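Local coordinates for enterobactin synthetase component F-related protein (Vibrio cholerae serotype O1, PDB 4OXI) that probably activates glycine with ATP as glycyl-adenylate, serving as the adenylation enzyme of a lipopolysaccharide modification pathway that gives resistance to antimicrobial peptides, at residues Tyr261-Phe266 / Leu289-Pro294; Cys282-Pro287 / His301-Trp306. One frame throughout, in Å; residues are numbered along the deposited sequence.

How the interactions relate
Interaction 1 lies at the surface, where the loops 261-266 and 289-294 meet through a lysine, a tyrosine ring and an aspartate. Interaction 2 is buried and apolar, and joins the strand 282-285 with its following loop to segment 301-306, which runs from the end of helix 294-301 into strand 305-308. Their segments alternate along the chain, so one piece of fold, strand 257-260 through strand 305-308, supplies both. They also touch: the ring of Y261 meets that of W306, and V286 packs against the backbone of Y261 and K291. The charged groups, K291 and D263, lie in partly exposed loops, while interaction 2 is made by rings and aliphatic branches, most of them buried.

Interaction 1. Residues Tyr261-Phe266 / Leu289-Pro294; sequences YSDLTF and LAKLSP. With GAP (glycyl-adenosine-5'-phosphate), chain B.
K291 reaches across the ring of Y261, and its chain can be followed atom by atom. CB starts beside the ring, 3.9 Å from CE1 of Y261, and CG comes closer, 3.5 Å from that same CE1. CD moves on toward the tyrosine backbone, 4.0 Å from O of Y261. Bends at chi3 (84°) and chi4 (58°) then curl the chain back, so that CE lies 3.9 Å from OD1 of D263 and NZ ends above the ring. This is a cation-pi contact: NZ of K291 is 3.9 Å from the centroid of the Y261 ring, over one face and offset toward the rim. NZ also makes a weak, 3.5 Å hydrogen bond to O of Y261. The carboxylate of D263 is near but not bridged to the lysine, with OD1 4.1 Å from NZ; its salt bridge goes to R106, which also bonds O of Y261. Farther along the same loop, F266 puts CE1 3.3 Å from O2A of the glycyl-adenylate. The arrangement belongs to the AMP-binding adenylation fold, in which the loop after strand 257-260 carries F266 into the ligand pocket.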
loop_
_atom_site.group_PDB
_atom_site.type_symbol
_atom_site.label_atom_id
_atom_site.label_comp_id
_atom_site.label_asym_id
_atom_site.label_seq_id
_atom_site.Cartn_x
_atom_site.Cartn_y
_atom_site.Cartn_z
ATOM N N TYR A 261 -0.134 -5.135 -9.215
ATOM C CA TYR A 261 1.300 -4.874 -9.270
ATOM C C TYR A 261 1.974 -4.662 -7.898
ATOM O O TYR A 261 3.014 -5.249 -7.624
ATOM C CB TYR A 261 1.549 -3.663 -10.170
ATOM C CG TYR A 261 2.983 -3.186 -10.207
ATOM C CD1 TYR A 261 3.897 -3.707 -11.122
ATOM C CD2 TYR A 261 3.416 -2.193 -9.344
ATOM C CE1 TYR A 261 5.212 -3.237 -11.164
ATOM C CE2 TYR A 261 4.723 -1.731 -9.372
ATOM C CZ TYR A 261 5.611 -2.249 -10.272
ATOM O OH TYR A 261 6.900 -1.753 -10.271
ATOM N N SER A 262 1.388 -3.820 -7.045
ATOM C CA SER A 262 2.035 -3.416 -5.793
ATOM C C SER A 262 2.187 -4.558 -4.774
ATOM O O SER A 262 1.365 -5.479 -4.739
ATOM C CB SER A 262 1.242 -2.274 -5.158
ATOM O OG SER A 262 1.113 -1.175 -6.049
ATOM N N ASP A 263 3.231 -4.490 -3.944
ATOM C CA ASP A 263 3.386 -5.410 -2.815
ATOM C C ASP A 263 2.175 -5.318 -1.881
ATOM O O ASP A 263 1.551 -4.253 -1.762
ATOM C CB ASP A 263 4.671 -5.084 -2.030
ATOM C CG ASP A 263 5.958 -5.313 -2.855
ATOM O OD1 ASP A 263 5.976 -6.197 -3.753
ATOM O OD2 ASP A 263 6.959 -4.603 -2.601
ATOM N N LEU A 264 1.838 -6.431 -1.232
ATOM C CA LEU A 264 0.700 -6.495 -0.306
ATOM C C LEU A 264 0.890 -5.606 0.928
ATOM O O LEU A 264 -0.076 -5.268 1.602
ATOM C CB LEU A 264 0.435 -7.947 0.119
ATOM C CG LEU A 264 -0.032 -8.855 -1.033
ATOM C CD1 LEU A 264 -0.110 -10.306 -0.597
ATOM C CD2 LEU A 264 -1.383 -8.412 -1.569
ATOM N N THR A 265 2.131 -5.238 1.229
ATOM C CA THR A 265 2.409 -4.309 2.328
ATOM C C THR A 265 2.130 -2.853 1.953
ATOM O O THR A 265 2.219 -1.979 2.807
ATOM C CB THR A 265 3.897 -4.376 2.770
ATOM O OG1 THR A 265 4.740 -4.334 1.610
ATOM C CG2 THR A 265 4.182 -5.656 3.570
ATOM N N PHE A 266 1.844 -2.592 0.676
ATOM C CA PHE A 266 1.576 -1.226 0.179
ATOM C C PHE A 266 0.068 -1.161 -0.064
ATOM O O PHE A 266 -0.499 -2.092 -0.668
ATOM C CB PHE A 266 2.328 -1.007 -1.146
ATOM C CG PHE A 266 2.366 0.427 -1.622
ATOM C CD1 PHE A 266 2.026 1.485 -0.776
ATOM C CD2 PHE A 266 2.746 0.723 -2.931
ATOM C CE1 PHE A 266 2.061 2.813 -1.222
ATOM C CE2 PHE A 266 2.787 2.051 -3.389
ATOM C CZ PHE A 266 2.446 3.094 -2.530
ATOM N N LEU A 289 9.256 -11.595 -10.878
ATOM C CA LEU A 289 10.134 -11.436 -12.052
ATOM C C LEU A 289 9.505 -10.741 -13.272
ATOM O O LEU A 289 10.098 -10.770 -14.352
ATOM C CB LEU A 289 10.656 -12.805 -12.498
ATOM C CG LEU A 289 11.932 -13.337 -11.846
ATOM C CD1 LEU A 289 11.978 -14.850 -11.942
ATOM C CD2 LEU A 289 13.142 -12.723 -12.520
ATOM N N ALA A 290 8.317 -10.146 -13.117
ATOM C CA ALA A 290 7.668 -9.401 -14.207
ATOM C C ALA A 290 7.404 -7.960 -13.821
ATOM O O ALA A 290 6.946 -7.180 -14.646
ATOM C CB ALA A 290 6.363 -10.056 -14.623
ATOM N N LYS A 291 7.675 -7.609 -12.565
ATOM C CA LYS A 291 7.474 -6.241 -12.107
ATOM C C LYS A 291 8.348 -5.290 -12.898
ATOM O O LYS A 291 8.028 -4.102 -13.029
ATOM C CB LYS A 291 7.768 -6.117 -10.606
ATOM C CG LYS A 291 6.501 -6.104 -9.741
ATOM C CD LYS A 291 6.750 -6.605 -8.319
ATOM C CE LYS A 291 7.283 -5.511 -7.414
ATOM N NZ LYS A 291 6.366 -4.337 -7.347
ATOM N N LEU A 292 9.436 -5.823 -13.444
ATOM C CA LEU A 292 10.355 -5.011 -14.226
ATOM C C LEU A 292 9.971 -4.941 -15.704
ATOM O O LEU A 292 10.612 -4.221 -16.474
ATOM C CB LEU A 292 11.804 -5.482 -14.045
ATOM C CG LEU A 292 12.371 -5.160 -12.663
ATOM C CD1 LEU A 292 13.844 -5.496 -12.582
ATOM C CD2 LEU A 292 12.135 -3.695 -12.330
ATOM N N SER A 293 8.924 -5.664 -16.097
ATOM C CA SER A 293 8.373 -5.486 -17.445
ATOM C C SER A 293 6.852 -5.284 -17.414
ATOM O O SER A 293 6.084 -6.157 -17.828
ATOM C CB SER A 293 8.747 -6.672 -18.327
ATOM O OG SER A 293 8.450 -7.883 -17.668
ATOM N N PRO A 294 6.409 -4.123 -16.918
ATOM C CA PRO A 294 4.975 -3.937 -16.690
ATOM C C PRO A 294 4.159 -3.828 -17.982
ATOM O O PRO A 294 3.079 -4.423 -18.065
ATOM C CB PRO A 294 4.918 -2.636 -15.877
ATOM C CG PRO A 294 6.164 -1.900 -16.263
ATOM C CD PRO A 294 7.201 -2.967 -16.458
HETATM N N GAP B . -1.639 5.346 -0.431
HETATM C CA GAP B . -0.819 5.666 -1.636
HETATM C C GAP B . 0.570 6.030 -1.148
HETATM O O GAP B . 1.482 6.310 -1.904
HETATM P PA GAP B . 2.140 6.326 1.090
HETATM O O1A GAP B . 1.666 6.548 2.505
HETATM O O2A GAP B . 3.168 5.252 0.776
HETATM O O3A GAP B . 0.780 6.045 0.288
HETATM C "C5'" GAP B . 1.921 8.930 0.881
HETATM O "O5'" GAP B . 2.663 7.752 0.563
HETATM C "C4'" GAP B . 2.656 10.135 0.328
HETATM O "O4'" GAP B . 2.966 9.909 -1.049
HETATM C "C3'" GAP B . 1.810 11.389 0.300
HETATM O "O3'" GAP B . 1.828 12.051 1.564
HETATM C "C2'" GAP B . 2.470 12.189 -0.809
HETATM O "O2'" GAP B . 3.680 12.769 -0.347
HETATM C "C1'" GAP B . 2.942 11.136 -1.777
HETATM N N9 GAP B . 1.965 11.012 -2.882
HETATM C C8 GAP B . 0.983 10.094 -2.961
HETATM N N7 GAP B . 0.272 10.237 -4.107
HETATM C C5 GAP B . 0.802 11.284 -4.777
HETATM C C6 GAP B . 0.514 11.981 -6.047
HETATM N N6 GAP B . -0.491 11.560 -6.862
HETATM N N1 GAP B . 1.302 13.034 -6.371
HETATM C C2 GAP B . 2.312 13.453 -5.574
HETATM N N3 GAP B . 2.623 12.860 -4.404
HETATM C C4 GAP B . 1.919 11.789 -3.965
#

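Interaction 2. Residues Cys282-Pro287 / His301-Trp306; sequences CLYVVP and HQLTVW
Y284 and L303 mark the nearest backbone approach, their CA atoms 8.1 Å apart, so segments 282-287 and 301-306 meet through side chains. The tyrosine ring takes two neighbours. CD1 of Y284 stands over one face of the H301 imidazole, toward its rim, and CE1 of Y284 is 3.7 Å from ND1 of H301. The two planes are inclined at 43°, with ring centroids 5.2 Å apart, an oblique pair. Nearer the root of the tyrosine, CD2 of L303 lies 3.9 Å from CG of Y284 and equally close to its CB. In L303, chi1 (-62°) turns the branch, and chi2 (-166°) then sends CD2 to the tyrosine and CD1 to the edge of the W306 ring, in its plane. CG2 of V286 approaches CZ3 of W306 at 4.3 Å. W70 adds its ring to both Y284 and H301, and F297 of helix 294-301 packs on H301, L303 and V286. The two segments are therefore held by dispersion and shape rather than by charge or polar bonds; NE1 of W306 is hydrogen-bonded to S308, and it is a carbon of the six-membered ring, CZ3, that meets V286.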
loop_
_atom_site.group_PDB
_atom_site.type_symbol
_atom_site.label_atom_id
_atom_site.label_comp_id
_atom_site.label_asym_id
_atom_site.label_seq_id
_atom_site.Cartn_x
_atom_site.Cartn_y
_atom_site.Cartn_z
ATOM N N CYS A 282 -11.508 -10.032 -12.913
ATOM C CA CYS A 282 -10.414 -10.961 -12.638
ATOM C C CYS A 282 -9.148 -10.209 -12.274
ATOM O O CYS A 282 -8.715 -9.295 -13.003
ATOM C CB CYS A 282 -10.130 -11.911 -13.809
ATOM S SG CYS A 282 -8.981 -13.294 -13.336
ATOM N N LEU A 283 -8.569 -10.589 -11.136
ATOM C CA LEU A 283 -7.347 -9.962 -10.636
ATOM C C LEU A 283 -6.147 -10.747 -11.173
ATOM O O LEU A 283 -6.095 -11.969 -11.041
ATOM C CB LEU A 283 -7.346 -9.961 -9.098
ATOM C CG LEU A 283 -6.250 -9.215 -8.340
ATOM C CD1 LEU A 283 -6.338 -7.712 -8.576
ATOM C CD2 LEU A 283 -6.324 -9.510 -6.841
ATOM N N TYR A 284 -5.196 -10.050 -11.792
ATOM C CA TYR A 284 -3.997 -10.704 -12.301
ATOM C C TYR A 284 -2.783 -10.333 -11.450
ATOM O O TYR A 284 -2.335 -9.183 -11.450
ATOM C CB TYR A 284 -3.756 -10.349 -13.780
ATOM C CG TYR A 284 -4.676 -11.101 -14.733
ATOM C CD1 TYR A 284 -4.192 -12.143 -15.518
ATOM C CD2 TYR A 284 -6.036 -10.779 -14.829
ATOM C CE1 TYR A 284 -5.024 -12.839 -16.379
ATOM C CE2 TYR A 284 -6.885 -11.476 -15.696
ATOM C CZ TYR A 284 -6.364 -12.499 -16.469
ATOM O OH TYR A 284 -7.182 -13.197 -17.331
ATOM N N VAL A 285 -2.253 -11.312 -10.726
ATOM C CA VAL A 285 -1.095 -11.064 -9.868
ATOM C C VAL A 285 0.197 -10.964 -10.677
ATOM O O VAL A 285 0.567 -11.904 -11.380
ATOM C CB VAL A 285 -0.962 -12.181 -8.822
ATOM C CG1 VAL A 285 0.302 -11.986 -7.974
ATOM C CG2 VAL A 285 -2.214 -12.194 -7.944
ATOM N N VAL A 286 0.891 -9.832 -10.577
ATOM C CA VAL A 286 2.148 -9.653 -11.306
ATOM C C VAL A 286 3.255 -10.432 -10.616
ATOM O O VAL A 286 3.603 -10.132 -9.475
ATOM C CB VAL A 286 2.553 -8.178 -11.383
ATOM C CG1 VAL A 286 3.922 -8.033 -12.061
ATOM C CG2 VAL A 286 1.486 -7.379 -12.141
ATOM N N PRO A 287 3.806 -11.449 -11.300
ATOM C CA PRO A 287 4.898 -12.259 -10.741
ATOM C C PRO A 287 6.079 -11.355 -10.404
ATOM O O PRO A 287 6.288 -10.364 -11.105
ATOM C CB PRO A 287 5.283 -13.192 -11.896
ATOM C CG PRO A 287 4.108 -13.180 -12.824
ATOM C CD PRO A 287 3.501 -11.813 -12.690
ATOM N N HIS A 301 -1.381 -10.132 -20.984
ATOM C CA HIS A 301 -2.652 -10.576 -20.408
ATOM C C HIS A 301 -3.828 -9.703 -20.792
ATOM O O HIS A 301 -4.916 -9.903 -20.270
ATOM C CB HIS A 301 -2.578 -10.658 -18.872
ATOM C CG HIS A 301 -1.675 -11.738 -18.375
ATOM N ND1 HIS A 301 -1.981 -13.078 -18.497
ATOM C CD2 HIS A 301 -0.460 -11.678 -17.779
ATOM C CE1 HIS A 301 -0.997 -13.799 -17.991
ATOM N NE2 HIS A 301 -0.063 -12.975 -17.545
ATOM N N GLN A 302 -3.612 -8.729 -21.675
ATOM C CA GLN A 302 -4.691 -7.839 -22.085
ATOM C C GLN A 302 -5.391 -7.217 -20.868
ATOM O O GLN A 302 -6.615 -7.238 -20.773
ATOM C CB GLN A 302 -5.709 -8.604 -22.951
ATOM C CG GLN A 302 -5.137 -9.055 -24.313
ATOM C CD GLN A 302 -4.805 -7.866 -25.214
ATOM O OE1 GLN A 302 -5.704 -7.222 -25.762
ATOM N NE2 GLN A 302 -3.513 -7.552 -25.345
ATOM N N LEU A 303 -4.615 -6.680 -19.934
ATOM C CA LEU A 303 -5.193 -6.023 -18.761
ATOM C C LEU A 303 -6.000 -4.810 -19.188
ATOM O O LEU A 303 -5.604 -4.088 -20.097
ATOM C CB LEU A 303 -4.099 -5.578 -17.793
ATOM C CG LEU A 303 -3.246 -6.704 -17.203
ATOM C CD1 LEU A 303 -2.442 -6.189 -16.008
ATOM C CD2 LEU A 303 -4.098 -7.896 -16.790
ATOM N N THR A 304 -7.126 -4.584 -18.521
ATOM C CA THR A 304 -7.977 -3.454 -18.861
ATOM C C THR A 304 -7.874 -2.369 -17.798
ATOM O O THR A 304 -8.231 -1.209 -18.050
ATOM C CB THR A 304 -9.451 -3.885 -19.039
ATOM O OG1 THR A 304 -9.943 -4.425 -17.807
ATOM C CG2 THR A 304 -9.576 -4.949 -20.128
ATOM N N VAL A 305 -7.372 -2.739 -16.616
ATOM C CA VAL A 305 -7.257 -1.805 -15.483
ATOM C C VAL A 305 -5.888 -1.929 -14.801
ATOM O O VAL A 305 -5.431 -3.038 -14.503
ATOM C CB VAL A 305 -8.384 -2.052 -14.427
ATOM C CG1 VAL A 305 -8.333 -1.015 -13.319
ATOM C CG2 VAL A 305 -9.753 -2.024 -15.072
ATOM N N TRP A 306 -5.249 -0.789 -14.536
ATOM C CA TRP A 306 -3.908 -0.763 -13.956
ATOM C C TRP A 306 -3.761 0.297 -12.863
ATOM O O TRP A 306 -4.265 1.411 -13.008
ATOM C CB TRP A 306 -2.869 -0.494 -15.051
ATOM C CG TRP A 306 -1.451 -0.467 -14.538
ATOM C CD1 TRP A 306 -0.745 0.628 -14.136
ATOM C CD2 TRP A 306 -0.573 -1.593 -14.379
ATOM N NE1 TRP A 306 0.524 0.255 -13.735
ATOM C CE2 TRP A 306 0.653 -1.106 -13.876
ATOM C CE3 TRP A 306 -0.708 -2.970 -14.607
ATOM C CZ2 TRP A 306 1.745 -1.948 -13.602
ATOM C CZ3 TRP A 306 0.381 -3.807 -14.341
ATOM C CH2 TRP A 306 1.587 -3.293 -13.846
#